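PDB 4OSP: oxygenase-reductase from Streptomyces fradiae, which probably reduces the C-6 ketone of angucyclinones with NADPH through its C-terminal domain, a short-chain dehydrogenase/reductase and the part present in this structure. Local coordinates for residues Arg26-Gly29 against Arg30-Ile34; Arg49-Glu52 against Ala53-Thr57; Met177-Leu180 against Thr181-Ala185; Glu230-Asp233 against Val234-Val238; Asp255-Gly258 against Gly259-Leu262. All coordinates share one frame; numbering follows the deposited sequence.

All five contacts are local turns within one Rossmann-fold reductase domain. Contacts 2, 1, 4 and 5 touch in a row. Contact 1 carries Arg26 and Ile28, which bind NADP(+). Contact 2 touches it from the next helix, their centres about 12 Å apart. Contact 4 packs against contact 1 still more closely, at about 8 Å between centres, helix against helix. Contact 5 follows contact 4 in the chain, about 13 Å away between centres, and meets it where a strand end passes the helix. Contact 3 stands apart, its centre about 22 Å from that of contact 1, although Met177 lies beside the NADP(+)-binding Lys174. Contacts 3, 4 and 5 all touch the third subunit.

Contact 1: Arg26-Gly29 against Arg30-Ile34; sequences RGIG and RATAI
Arg26 meets Arg30 twice. Its backbone O receives Arg30 N at 3.1 Å, the donor standing above the carbonyl plane, and the two side chains run alongside each other in the same direction. Their guanidinium planes are only 10° apart, and NH1 of Arg26 lies 3.1 Å from NH1 of Arg30, edge to edge. Gly27 follows with a positive phi of 56°, a backbone shape that suits glycine, and its O accepts Ala31 N almost in line with the carbonyl. Ile28 O is gripped by two donors of one residue: Thr32 N at 2.9 Å and Thr32 OG1 at 2.8 Å. With OG1 placed beside its own backbone N (chi1 -61°), the buried threonine satisfies its hydroxyl within the helix. Gly29 O then takes Ala33 N at 2.9 Å, and the lack of a side chain at Gly29 suits its place next to Asn107. This is the glycine-rich TGxxxGxG turn of the short-chain dehydrogenases/reductases, leading from strand 18-21 into helix 27-38. Arg26 binds NADP(+), so two arginines gathered here are consistent with a positively charged place for a cofactor phosphate, whose anion would offset their closeness.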
loop_
_atom_site.group_PDB
_atom_site.type_symbol
_atom_site.label_atom_id
_atom_site.label_comp_id
_atom_site.label_asym_id
_atom_site.label_seq_id
_atom_site.Cartn_x
_atom_site.Cartn_y
_atom_site.Cartn_z
ATOM N N ARG B 26 -4.354 -20.768 -23.043
ATOM C CA ARG B 26 -4.101 -21.617 -21.870
ATOM C C ARG B 26 -4.444 -20.890 -20.563
ATOM O O ARG B 26 -4.363 -19.652 -20.492
ATOM C CB ARG B 26 -2.613 -22.003 -21.817
ATOM C CG ARG B 26 -2.177 -23.054 -22.822
ATOM C CD ARG B 26 -2.390 -24.467 -22.294
ATOM N NE ARG B 26 -2.088 -25.477 -23.310
ATOM C CZ ARG B 26 -2.974 -25.970 -24.178
ATOM N NH1 ARG B 26 -4.239 -25.556 -24.162
ATOM N NH2 ARG B 26 -2.593 -26.882 -25.065
ATOM N N GLY B 27 -4.806 -21.667 -19.534
ATOM C CA GLY B 27 -4.845 -21.185 -18.141
ATOM C C GLY B 27 -5.721 -19.968 -17.897
ATOM O O GLY B 27 -6.845 -19.891 -18.403
ATOM N N ILE B 28 -5.198 -19.009 -17.130
ATOM C CA ILE B 28 -5.930 -17.766 -16.803
ATOM C C ILE B 28 -6.407 -17.013 -18.054
ATOM O O ILE B 28 -7.565 -16.592 -18.126
ATOM C CB ILE B 28 -5.093 -16.828 -15.888
ATOM C CG1 ILE B 28 -5.014 -17.398 -14.463
ATOM C CG2 ILE B 28 -5.679 -15.417 -15.864
ATOM C CD1 ILE B 28 -3.832 -16.885 -13.653
ATOM N N GLY B 29 -5.527 -16.859 -19.040
ATOM C CA GLY B 29 -5.903 -16.214 -20.301
ATOM C C GLY B 29 -7.111 -16.886 -20.927
ATOM O O GLY B 29 -8.127 -16.229 -21.233
ATOM N N ARG B 30 -7.007 -18.203 -21.098
ATOM C CA ARG B 30 -8.081 -19.006 -21.684
ATOM C C ARG B 30 -9.426 -18.773 -20.995
ATOM O O ARG B 30 -10.417 -18.472 -21.654
ATOM C CB ARG B 30 -7.704 -20.499 -21.673
ATOM C CG ARG B 30 -8.750 -21.415 -22.267
ATOM C CD ARG B 30 -8.285 -22.862 -22.323
ATOM N NE ARG B 30 -8.997 -23.589 -23.377
ATOM C CZ ARG B 30 -8.495 -24.619 -24.069
ATOM N NH1 ARG B 30 -7.265 -25.072 -23.806
ATOM N NH2 ARG B 30 -9.223 -25.200 -25.030
ATOM N N ALA B 31 -9.455 -18.897 -19.670
ATOM C CA ALA B 31 -10.705 -18.744 -18.915
ATOM C C ALA B 31 -11.259 -17.320 -19.013
ATOM O O ALA B 31 -12.493 -17.116 -19.045
ATOM C CB ALA B 31 -10.504 -19.139 -17.464
ATOM N N THR B 32 -10.353 -16.341 -19.055
ATOM C CA THR B 32 -10.745 -14.945 -19.208
ATOM C C THR B 32 -11.441 -14.729 -20.544
ATOM O O THR B 32 -12.540 -14.144 -20.593
ATOM C CB THR B 32 -9.540 -13.989 -19.084
ATOM O OG1 THR B 32 -8.947 -14.132 -17.785
ATOM C CG2 THR B 32 -9.985 -12.545 -19.275
ATOM N N ALA B 33 -10.811 -15.217 -21.620
ATOM C CA ALA B 33 -11.414 -15.142 -22.949
ATOM C C ALA B 33 -12.804 -15.798 -22.954
ATOM O O ALA B 33 -13.772 -15.235 -23.490
ATOM C CB ALA B 33 -10.501 -15.771 -24.002
ATOM N N ILE B 34 -12.908 -16.963 -22.322
ATOM C CA ILE B 34 -14.187 -17.669 -22.222
ATOM C C ILE B 34 -15.269 -16.864 -21.472
ATOM O O ILE B 34 -16.409 -16.745 -21.947
ATOM C CB ILE B 34 -13.999 -19.088 -21.617
ATOM C CG1 ILE B 34 -13.291 -20.001 -22.634
ATOM C CG2 ILE B 34 -15.335 -19.684 -21.170
ATOM C CD1 ILE B 34 -12.720 -21.286 -22.049
#

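Contact 2: Arg49-Glu52 against Ala53-Thr57; sequences RNRE and AADET
Ala53 meets Asn50 at the first turn of helix 51-63, its CB lying 3.4 Å from Asn50 ND2. The methyl group is small enough to fit between that amide and the cofactor-binding loop, where it also touches Ser25 and Arg26. Asn50 occupies the N-cap position, and its backbone O receives Ala54 N in a long, weak bond of 3.5 Å. Glu52 is joined to the next turn through its backbone: Glu52 O accepts Glu56 N at 2.9 Å, with a rather bent N-H...O angle of 139°. Its carboxylate bends outward at chi2, and an acid in the first turn would be expected to interact favourably with the positive end of the helix. Arg51 pairs with Asp55 one turn on. Its O accepts Asp55 N at 3.0 Å, while its aliphatic CG and CD pass the aspartate, CG coming 3.4 Å from Asp55 OD2. Bends at chi2 (71°) and chi3 (77°) fold the arginine chain, leaving NE 4.9 Å from Asp55 OD2, too far for a direct ion pair. The two are linked indirectly, since Arg51 NH1 and Asp55 OD1 both bond to Ser70 OG on strand 67-72. Such a helix start, with asparagine at the N-cap position, a short loop after strand 42-47 and leaning on the following parallel strand, belongs to the beta-alpha-beta crossover of the Rossmann fold.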
loop_
_atom_site.group_PDB
_atom_site.type_symbol
_atom_site.label_atom_id
_atom_site.label_comp_id
_atom_site.label_asym_id
_atom_site.label_seq_id
_atom_site.Cartn_x
_atom_site.Cartn_y
_atom_site.Cartn_z
ATOM N N ARG B 49 2.597 -18.908 -30.431
ATOM C CA ARG B 49 3.001 -19.889 -31.460
ATOM C C ARG B 49 1.938 -20.945 -31.784
ATOM O O ARG B 49 1.688 -21.256 -32.952
ATOM C CB ARG B 49 4.297 -20.602 -31.055
ATOM C CG ARG B 49 5.575 -19.821 -31.326
ATOM C CD ARG B 49 6.739 -20.394 -30.526
ATOM N NE ARG B 49 6.376 -20.663 -29.129
ATOM C CZ ARG B 49 6.484 -19.785 -28.132
ATOM N NH1 ARG B 49 6.950 -18.561 -28.358
ATOM N NH2 ARG B 49 6.119 -20.131 -26.902
ATOM N N ASN B 50 1.333 -21.509 -30.746
ATOM C CA ASN B 50 0.432 -22.640 -30.912
ATOM C C ASN B 50 -0.950 -22.245 -31.465
ATOM O O ASN B 50 -1.843 -21.827 -30.711
ATOM C CB ASN B 50 0.303 -23.397 -29.585
ATOM C CG ASN B 50 -0.244 -24.801 -29.759
ATOM O OD1 ASN B 50 -0.498 -25.256 -30.877
ATOM N ND2 ASN B 50 -0.434 -25.496 -28.644
ATOM N N ARG B 51 -1.111 -22.387 -32.781
ATOM C CA ARG B 51 -2.362 -22.046 -33.472
ATOM C C ARG B 51 -3.528 -22.968 -33.088
ATOM O O ARG B 51 -4.675 -22.525 -33.012
ATOM C CB ARG B 51 -2.151 -22.046 -34.996
ATOM C CG ARG B 51 -3.419 -21.910 -35.844
ATOM C CD ARG B 51 -4.035 -20.513 -35.767
ATOM N NE ARG B 51 -3.315 -19.524 -36.578
ATOM C CZ ARG B 51 -3.673 -18.245 -36.715
ATOM N NH1 ARG B 51 -4.753 -17.775 -36.098
ATOM N NH2 ARG B 51 -2.944 -17.429 -37.465
ATOM N N GLU B 52 -3.224 -24.241 -32.841
ATOM C CA GLU B 52 -4.248 -25.232 -32.495
ATOM C C GLU B 52 -4.917 -24.933 -31.159
ATOM O O GLU B 52 -6.149 -24.947 -31.055
ATOM C CB GLU B 52 -3.656 -26.650 -32.475
ATOM C CG GLU B 52 -3.644 -27.348 -33.828
ATOM C CD GLU B 52 -2.508 -26.886 -34.725
ATOM O OE1 GLU B 52 -1.458 -26.440 -34.198
ATOM O OE2 GLU B 52 -2.660 -26.976 -35.962
ATOM N N ALA B 53 -4.100 -24.676 -30.134
ATOM C CA ALA B 53 -4.619 -24.383 -28.800
ATOM C C ALA B 53 -5.490 -23.132 -28.817
ATOM O O ALA B 53 -6.491 -23.053 -28.091
ATOM C CB ALA B 53 -3.486 -24.228 -27.807
ATOM N N ALA B 54 -5.116 -22.162 -29.652
ATOM C CA ALA B 54 -5.894 -20.936 -29.780
ATOM C C ALA B 54 -7.246 -21.219 -30.438
ATOM O O ALA B 54 -8.280 -20.687 -30.015
ATOM C CB ALA B 54 -5.117 -19.891 -30.560
ATOM N N ASP B 55 -7.231 -22.065 -31.465
ATOM C CA ASP B 55 -8.453 -22.489 -32.145
ATOM C C ASP B 55 -9.366 -23.323 -31.250
ATOM O O ASP B 55 -10.582 -23.325 -31.426
ATOM C CB ASP B 55 -8.116 -23.238 -33.441
ATOM C CG ASP B 55 -7.524 -22.325 -34.496
ATOM O OD1 ASP B 55 -7.898 -21.134 -34.525
ATOM O OD2 ASP B 55 -6.680 -22.787 -35.292
ATOM N N GLU B 56 -8.779 -24.004 -30.275
ATOM C CA GLU B 56 -9.558 -24.762 -29.295
ATOM C C GLU B 56 -10.392 -23.847 -28.371
ATOM O O GLU B 56 -11.576 -24.125 -28.103
ATOM C CB GLU B 56 -8.643 -25.664 -28.479
ATOM C CG GLU B 56 -9.334 -26.899 -27.916
ATOM C CD GLU B 56 -8.360 -27.881 -27.261
ATOM O OE1 GLU B 56 -7.174 -27.514 -27.038
ATOM O OE2 GLU B 56 -8.784 -29.028 -26.968
ATOM N N THR B 57 -9.777 -22.758 -27.899
ATOM C CA THR B 57 -10.481 -21.755 -27.103
ATOM C C THR B 57 -11.626 -21.155 -27.901
ATOM O O THR B 57 -12.750 -20.984 -27.393
ATOM C CB THR B 57 -9.550 -20.598 -26.704
ATOM O OG1 THR B 57 -8.345 -21.122 -26.130
ATOM C CG2 THR B 57 -10.248 -19.674 -25.700
#

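Contact 3: Met177-Leu180 against Thr181-Ala185; sequences MDQL and TLHFA
Gln179 reaches across to the edge of the His183 ring one turn on, with His183 NE2 donating to Gln179 OE1 at 2.6 Å. The acceptor lies in the ring plane and the N-H...O angle is 157°, while amide and imidazole planes stand 51° apart. The glutamine reaches this position by bending at chi2 (-64°), which brings its end back over the following turn. Both polar ends are then completed by the second subunit: Gln179 NE2 bonds to Thr160 O of that subunit, and His183 ND1 to Asn164 N of the same neighbour. With NE2 donating and ND1 receiving a backbone amide, the ring is probably neutral and held in a single tautomer. Leu182 CG covers one ring face, 4.2 Å above its centre. Along the backbone, Asp178 O receives Leu182 N at 3.2 Å and Leu180 O receives Phe184 N at 3.1 Å. Leu180 and Phe184 point the same way, CD2 of the leucine lying 3.8 Å from CE2 of the phenylalanine, an apolar pair suited to the buried side of the helix. The inward polar groups find partners within their own chain: Asp178 OD1 bonds to Ser156 OG and Ser197 OG, and Thr181 OG1 to Ser197 OG and Asn154 ND2. Helix 168-187 thus lies against strands 151-155 and 194-204 with its Asp178 and Thr181 side, packs Leu180 and Phe184 onto helix 121-142, and turns Gln179 and His183 toward the second subunit.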
loop_
_atom_site.group_PDB
_atom_site.type_symbol
_atom_site.label_atom_id
_atom_site.label_comp_id
_atom_site.label_asym_id
_atom_site.label_seq_id
_atom_site.Cartn_x
_atom_site.Cartn_y
_atom_site.Cartn_z
ATOM N N MET B 177 4.775 -3.718 -14.752
ATOM C CA MET B 177 3.410 -3.811 -15.260
ATOM C C MET B 177 2.359 -3.084 -14.411
ATOM O O MET B 177 1.408 -2.503 -14.952
ATOM C CB MET B 177 3.032 -5.281 -15.455
ATOM C CG MET B 177 1.552 -5.600 -15.308
ATOM S SD MET B 177 1.067 -6.900 -16.451
ATOM C CE MET B 177 0.985 -5.960 -17.963
ATOM N N ASP B 178 2.531 -3.108 -13.092
ATOM C CA ASP B 178 1.669 -2.342 -12.195
ATOM C C ASP B 178 1.795 -0.827 -12.383
ATOM O O ASP B 178 0.848 -0.081 -12.158
ATOM C CB ASP B 178 1.952 -2.713 -10.741
ATOM C CG ASP B 178 1.489 -4.127 -10.399
ATOM O OD1 ASP B 178 0.630 -4.680 -11.137
ATOM O OD2 ASP B 178 1.986 -4.685 -9.394
ATOM N N GLN B 179 2.971 -0.373 -12.782
ATOM C CA GLN B 179 3.171 1.037 -13.040
ATOM C C GLN B 179 2.360 1.469 -14.256
ATOM O O GLN B 179 1.779 2.570 -14.264
ATOM C CB GLN B 179 4.663 1.348 -13.187
ATOM C CG GLN B 179 5.404 1.230 -11.864
ATOM C CD GLN B 179 4.912 2.258 -10.854
ATOM O OE1 GLN B 179 4.769 3.439 -11.173
ATOM N NE2 GLN B 179 4.638 1.814 -9.642
ATOM N N LEU B 180 2.265 0.581 -15.251
ATOM C CA LEU B 180 1.371 0.793 -16.388
ATOM C C LEU B 180 -0.039 1.173 -15.931
ATOM O O LEU B 180 -0.640 2.119 -16.437
ATOM C CB LEU B 180 1.288 -0.467 -17.258
ATOM C CG LEU B 180 2.367 -0.739 -18.302
ATOM C CD1 LEU B 180 2.133 -2.114 -18.923
ATOM C CD2 LEU B 180 2.379 0.336 -19.385
ATOM N N THR B 181 -0.567 0.409 -14.987
ATOM C CA THR B 181 -1.900 0.645 -14.461
ATOM C C THR B 181 -2.009 2.052 -13.865
ATOM O O THR B 181 -2.924 2.818 -14.221
ATOM C CB THR B 181 -2.265 -0.436 -13.403
ATOM O OG1 THR B 181 -2.466 -1.697 -14.060
ATOM C CG2 THR B 181 -3.518 -0.059 -12.627
ATOM N N LEU B 182 -1.068 2.398 -12.977
ATOM C CA LEU B 182 -1.137 3.676 -12.232
ATOM C C LEU B 182 -1.150 4.923 -13.151
ATOM O O LEU B 182 -2.035 5.758 -13.059
ATOM C CB LEU B 182 0.010 3.770 -11.213
ATOM C CG LEU B 182 0.152 5.044 -10.361
ATOM C CD1 LEU B 182 -0.917 5.077 -9.277
ATOM C CD2 LEU B 182 1.535 5.133 -9.726
ATOM N N HIS B 183 -0.174 5.008 -14.048
ATOM C CA HIS B 183 0.032 6.194 -14.870
ATOM C C HIS B 183 -0.936 6.299 -16.054
ATOM O O HIS B 183 -1.461 7.384 -16.336
ATOM C CB HIS B 183 1.488 6.261 -15.289
ATOM C CG HIS B 183 2.429 6.091 -14.137
ATOM N ND1 HIS B 183 2.725 7.117 -13.261
ATOM C CD2 HIS B 183 3.089 5.004 -13.678
ATOM C CE1 HIS B 183 3.545 6.672 -12.330
ATOM N NE2 HIS B 183 3.765 5.390 -12.547
ATOM N N PHE B 184 -1.220 5.178 -16.709
ATOM C CA PHE B 184 -2.236 5.189 -17.754
ATOM C C PHE B 184 -3.642 5.443 -17.256
ATOM O O PHE B 184 -4.487 5.931 -18.011
ATOM C CB PHE B 184 -2.193 3.929 -18.613
ATOM C CG PHE B 184 -1.248 4.023 -19.752
ATOM C CD1 PHE B 184 -1.553 4.804 -20.850
ATOM C CD2 PHE B 184 -0.035 3.360 -19.722
ATOM C CE1 PHE B 184 -0.678 4.904 -21.914
ATOM C CE2 PHE B 184 0.856 3.467 -20.779
ATOM C CZ PHE B 184 0.534 4.244 -21.875
ATOM N N ALA B 185 -3.915 5.108 -16.000
ATOM C CA ALA B 185 -5.230 5.409 -15.418
ATOM C C ALA B 185 -5.390 6.924 -15.297
ATOM O O ALA B 185 -6.453 7.491 -15.612
ATOM C CB ALA B 185 -5.381 4.744 -14.056
#

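Contact 4: Glu230-Asp233 against Val234-Val238; sequences EVTD and VADVV
Val234, whose CB rests 3.8 Å from Val231 O, has its own carbonyl oxygen gripped by two amides of the turn that follows it, Val237 N and Val238 N, each at 3.2 Å. This is the opening of helix 231-242 in the Rossmann fold, a helix that packs beside helix 27-38 of the cofactor-binding unit. Val231 O receives Ala235 N at 3.1 Å, and the small Ala235 suits the close approach of Ala31 from that helix. Thr232 O accepts Asp236 N at 3.1 Å, the donor 39° out of the carbonyl plane. Asp236 keeps CG beside its own backbone N (chi1 -71°), which brings OD2 to 3.2 Å from Thr232 O, two acceptors pressed together. That cost is probably repaid by salt bridges, from OD1 to Arg35 and from OD2 to Arg247 of the third subunit. Asp233 OD1 meets the same arginine of that subunit, while its OD2 is held by Arg227 of its own chain, so the three arginines together probably balance the two acids. Val237 has CG1 anti to the backbone N, and its other methyl, CG2, settles 3.5 Å from Asp233 O.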
loop_
_atom_site.group_PDB
_atom_site.type_symbol
_atom_site.label_atom_id
_atom_site.label_comp_id
_atom_site.label_asym_id
_atom_site.label_seq_id
_atom_site.Cartn_x
_atom_site.Cartn_y
_atom_site.Cartn_z
ATOM N N GLU B 230 -8.687 -21.548 -8.996
ATOM C CA GLU B 230 -9.020 -22.001 -10.329
ATOM C C GLU B 230 -8.861 -20.838 -11.302
ATOM O O GLU B 230 -9.006 -19.671 -10.921
ATOM C CB GLU B 230 -10.453 -22.538 -10.379
ATOM C CG GLU B 230 -10.782 -23.612 -9.339
ATOM C CD GLU B 230 -9.895 -24.858 -9.429
ATOM O OE1 GLU B 230 -9.374 -25.171 -10.522
ATOM O OE2 GLU B 230 -9.728 -25.539 -8.394
ATOM N N VAL B 231 -8.550 -21.155 -12.556
ATOM C CA VAL B 231 -8.378 -20.139 -13.591
ATOM C C VAL B 231 -9.624 -19.266 -13.663
ATOM O O VAL B 231 -9.575 -18.101 -14.063
ATOM C CB VAL B 231 -8.109 -20.780 -14.969
ATOM C CG1 VAL B 231 -6.780 -21.523 -14.952
ATOM C CG2 VAL B 231 -9.247 -21.705 -15.368
ATOM N N THR B 232 -10.728 -19.843 -13.216
ATOM C CA THR B 232 -12.029 -19.236 -13.299
ATOM C C THR B 232 -12.242 -18.182 -12.178
ATOM O O THR B 232 -13.047 -17.252 -12.321
ATOM C CB THR B 232 -13.094 -20.358 -13.281
ATOM O OG1 THR B 232 -14.205 -20.003 -14.112
ATOM C CG2 THR B 232 -13.548 -20.706 -11.858
ATOM N N ASP B 233 -11.508 -18.328 -11.075
ATOM C CA ASP B 233 -11.562 -17.369 -9.977
ATOM C C ASP B 233 -10.965 -16.024 -10.384
ATOM O O ASP B 233 -11.419 -14.967 -9.933
ATOM C CB ASP B 233 -10.833 -17.918 -8.753
ATOM C CG ASP B 233 -11.489 -19.167 -8.202
ATOM O OD1 ASP B 233 -12.731 -19.243 -8.211
ATOM O OD2 ASP B 233 -10.771 -20.084 -7.781
ATOM N N VAL B 234 -9.951 -16.082 -11.240
ATOM C CA VAL B 234 -9.312 -14.898 -11.771
ATOM C C VAL B 234 -10.113 -14.341 -12.949
ATOM O O VAL B 234 -10.291 -13.136 -13.078
ATOM C CB VAL B 234 -7.866 -15.197 -12.207
ATOM C CG1 VAL B 234 -7.177 -13.930 -12.654
ATOM C CG2 VAL B 234 -7.087 -15.840 -11.062
ATOM N N ALA B 235 -10.612 -15.235 -13.790
ATOM C CA ALA B 235 -11.331 -14.833 -14.988
ATOM C C ALA B 235 -12.574 -14.016 -14.630
ATOM O O ALA B 235 -12.923 -13.073 -15.325
ATOM C CB ALA B 235 -11.707 -16.063 -15.803
ATOM N N ASP B 236 -13.217 -14.369 -13.522
ATOM C CA ASP B 236 -14.470 -13.738 -13.125
ATOM C C ASP B 236 -14.285 -12.324 -12.580
ATOM O O ASP B 236 -15.209 -11.509 -12.597
ATOM C CB ASP B 236 -15.210 -14.617 -12.116
ATOM C CG ASP B 236 -15.781 -15.886 -12.751
ATOM O OD1 ASP B 236 -15.836 -15.973 -13.994
ATOM O OD2 ASP B 236 -16.178 -16.802 -12.006
ATOM N N VAL B 237 -13.088 -12.038 -12.096
ATOM C CA VAL B 237 -12.764 -10.706 -11.614
ATOM C C VAL B 237 -12.495 -9.800 -12.810
ATOM O O VAL B 237 -13.004 -8.686 -12.875
ATOM C CB VAL B 237 -11.551 -10.730 -10.662
ATOM C CG1 VAL B 237 -11.126 -9.316 -10.309
ATOM C CG2 VAL B 237 -11.905 -11.503 -9.397
ATOM N N VAL B 238 -11.711 -10.305 -13.762
ATOM C CA VAL B 238 -11.452 -9.590 -15.012
ATOM C C VAL B 238 -12.756 -9.178 -15.696
ATOM O O VAL B 238 -12.891 -8.045 -16.155
ATOM C CB VAL B 238 -10.612 -10.432 -15.999
ATOM C CG1 VAL B 238 -10.402 -9.650 -17.297
ATOM C CG2 VAL B 238 -9.270 -10.809 -15.373
#

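Contact 5: Asp255-Gly258 against Gly259-Leu262; sequences DASG and GTLL
Asp255 presents one face of its carboxylate to Leu261, whose CD1 stands over it, 3.9 Å from Asp255 OD2, as the leucine and the aspartate run antiparallel in passing. OD1 is met on its syn side by Ser257 OG at 2.6 Å, the hydroxyl donating from 22° out of the carboxylate plane. OD2 takes a water at 2.5 Å, and that water in turn accepts Leu261 N at 2.8 Å, so the buried acid is tied to the far side of the turn as well. A second water joins Asp255 O, at 2.8 Å, to Gly259 N, at 2.9 Å. Ser257 grips the turn more directly. Its OG, held between the backbone N and the carbonyl carbon (chi1 70°), can give its proton to the aspartate and still receive Thr260 N, weakly, at 3.4 Å. In return Thr260 OG1 donates to Ser257 O at 2.7 Å. Serine and threonine suit these places because each short hydroxyl reaches the backbone of the other. Between them, Gly258 and Gly259 both have positive phi, which favours glycine, and Gly258 O leaves no room for a CB at Gly259; the chain reverses there. The turn thus ends strand 253-256, which runs parallel to strand 194-204 and passes helix 231-242 where Ala256 meets Val237. Gly258 forms backbone hydrogen bonds with the third subunit, and Leu262 packs on Leu182 of that subunit and on Ala163 of the fourth, so the segment beyond the strand lies where subunits of the tetramer meet.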
loop_
_atom_site.group_PDB
_atom_site.type_symbol
_atom_site.label_atom_id
_atom_site.label_comp_id
_atom_site.label_asym_id
_atom_site.label_seq_id
_atom_site.Cartn_x
_atom_site.Cartn_y
_atom_site.Cartn_z
ATOM N N ASP B 255 -7.125 -8.007 -5.743
ATOM C CA ASP B 255 -6.420 -9.117 -5.132
ATOM C C ASP B 255 -7.213 -10.404 -5.318
ATOM O O ASP B 255 -7.946 -10.842 -4.425
ATOM C CB ASP B 255 -6.175 -8.816 -3.654
ATOM C CG ASP B 255 -5.495 -9.950 -2.925
ATOM O OD1 ASP B 255 -4.929 -10.862 -3.571
ATOM O OD2 ASP B 255 -5.527 -9.929 -1.682
ATOM N N ALA B 256 -7.067 -11.000 -6.500
ATOM C CA ALA B 256 -7.774 -12.243 -6.854
ATOM C C ALA B 256 -6.923 -13.467 -6.538
ATOM O O ALA B 256 -6.589 -14.250 -7.425
ATOM C CB ALA B 256 -8.167 -12.229 -8.321
ATOM N N SER B 257 -6.592 -13.632 -5.260
ATOM C CA SER B 257 -5.682 -14.694 -4.824
ATOM C C SER B 257 -6.238 -15.536 -3.664
ATOM O O SER B 257 -5.503 -16.316 -3.061
ATOM C CB SER B 257 -4.351 -14.078 -4.388
ATOM O OG SER B 257 -4.516 -13.349 -3.185
ATOM N N GLY B 258 -7.517 -15.352 -3.336
ATOM C CA GLY B 258 -8.127 -16.042 -2.198
ATOM C C GLY B 258 -7.436 -15.758 -0.879
ATOM O O GLY B 258 -7.160 -16.670 -0.104
ATOM N N GLY B 259 -7.139 -14.485 -0.635
ATOM C CA GLY B 259 -6.579 -14.044 0.646
ATOM C C GLY B 259 -5.178 -14.553 0.938
ATOM O O GLY B 259 -4.835 -14.801 2.085
ATOM N N THR B 260 -4.365 -14.692 -0.101
ATOM C CA THR B 260 -2.987 -15.155 0.054
ATOM C C THR B 260 -2.103 -14.112 0.758
ATOM O O THR B 260 -1.147 -14.460 1.456
ATOM C CB THR B 260 -2.377 -15.550 -1.318
ATOM O OG1 THR B 260 -3.079 -16.681 -1.841
ATOM C CG2 THR B 260 -0.901 -15.911 -1.193
ATOM N N LEU B 261 -2.441 -12.837 0.586
ATOM C CA LEU B 261 -1.603 -11.744 1.088
ATOM C C LEU B 261 -1.825 -11.433 2.573
ATOM O O LEU B 261 -1.254 -10.476 3.102
ATOM C CB LEU B 261 -1.796 -10.473 0.247
ATOM C CG LEU B 261 -1.752 -10.565 -1.282
ATOM C CD1 LEU B 261 -1.715 -9.157 -1.864
ATOM C CD2 LEU B 261 -0.573 -11.391 -1.786
ATOM N N LEU B 262 -2.636 -12.250 3.243
ATOM C CA LEU B 262 -2.956 -12.026 4.658
ATOM C C LEU B 262 -1.840 -12.509 5.598
ATOM O O LEU B 262 -1.564 -11.875 6.622
ATOM C CB LEU B 262 -4.308 -12.662 5.026
ATOM C CG LEU B 262 -5.536 -12.333 4.154
ATOM C CD1 LEU B 262 -6.790 -12.928 4.757
ATOM C CD2 LEU B 262 -5.723 -10.836 3.936
HETATM O O HOH W 1 -7.847 -11.999 -1.874
HETATM O O HOH W 2 -4.805 -11.283 0.342
#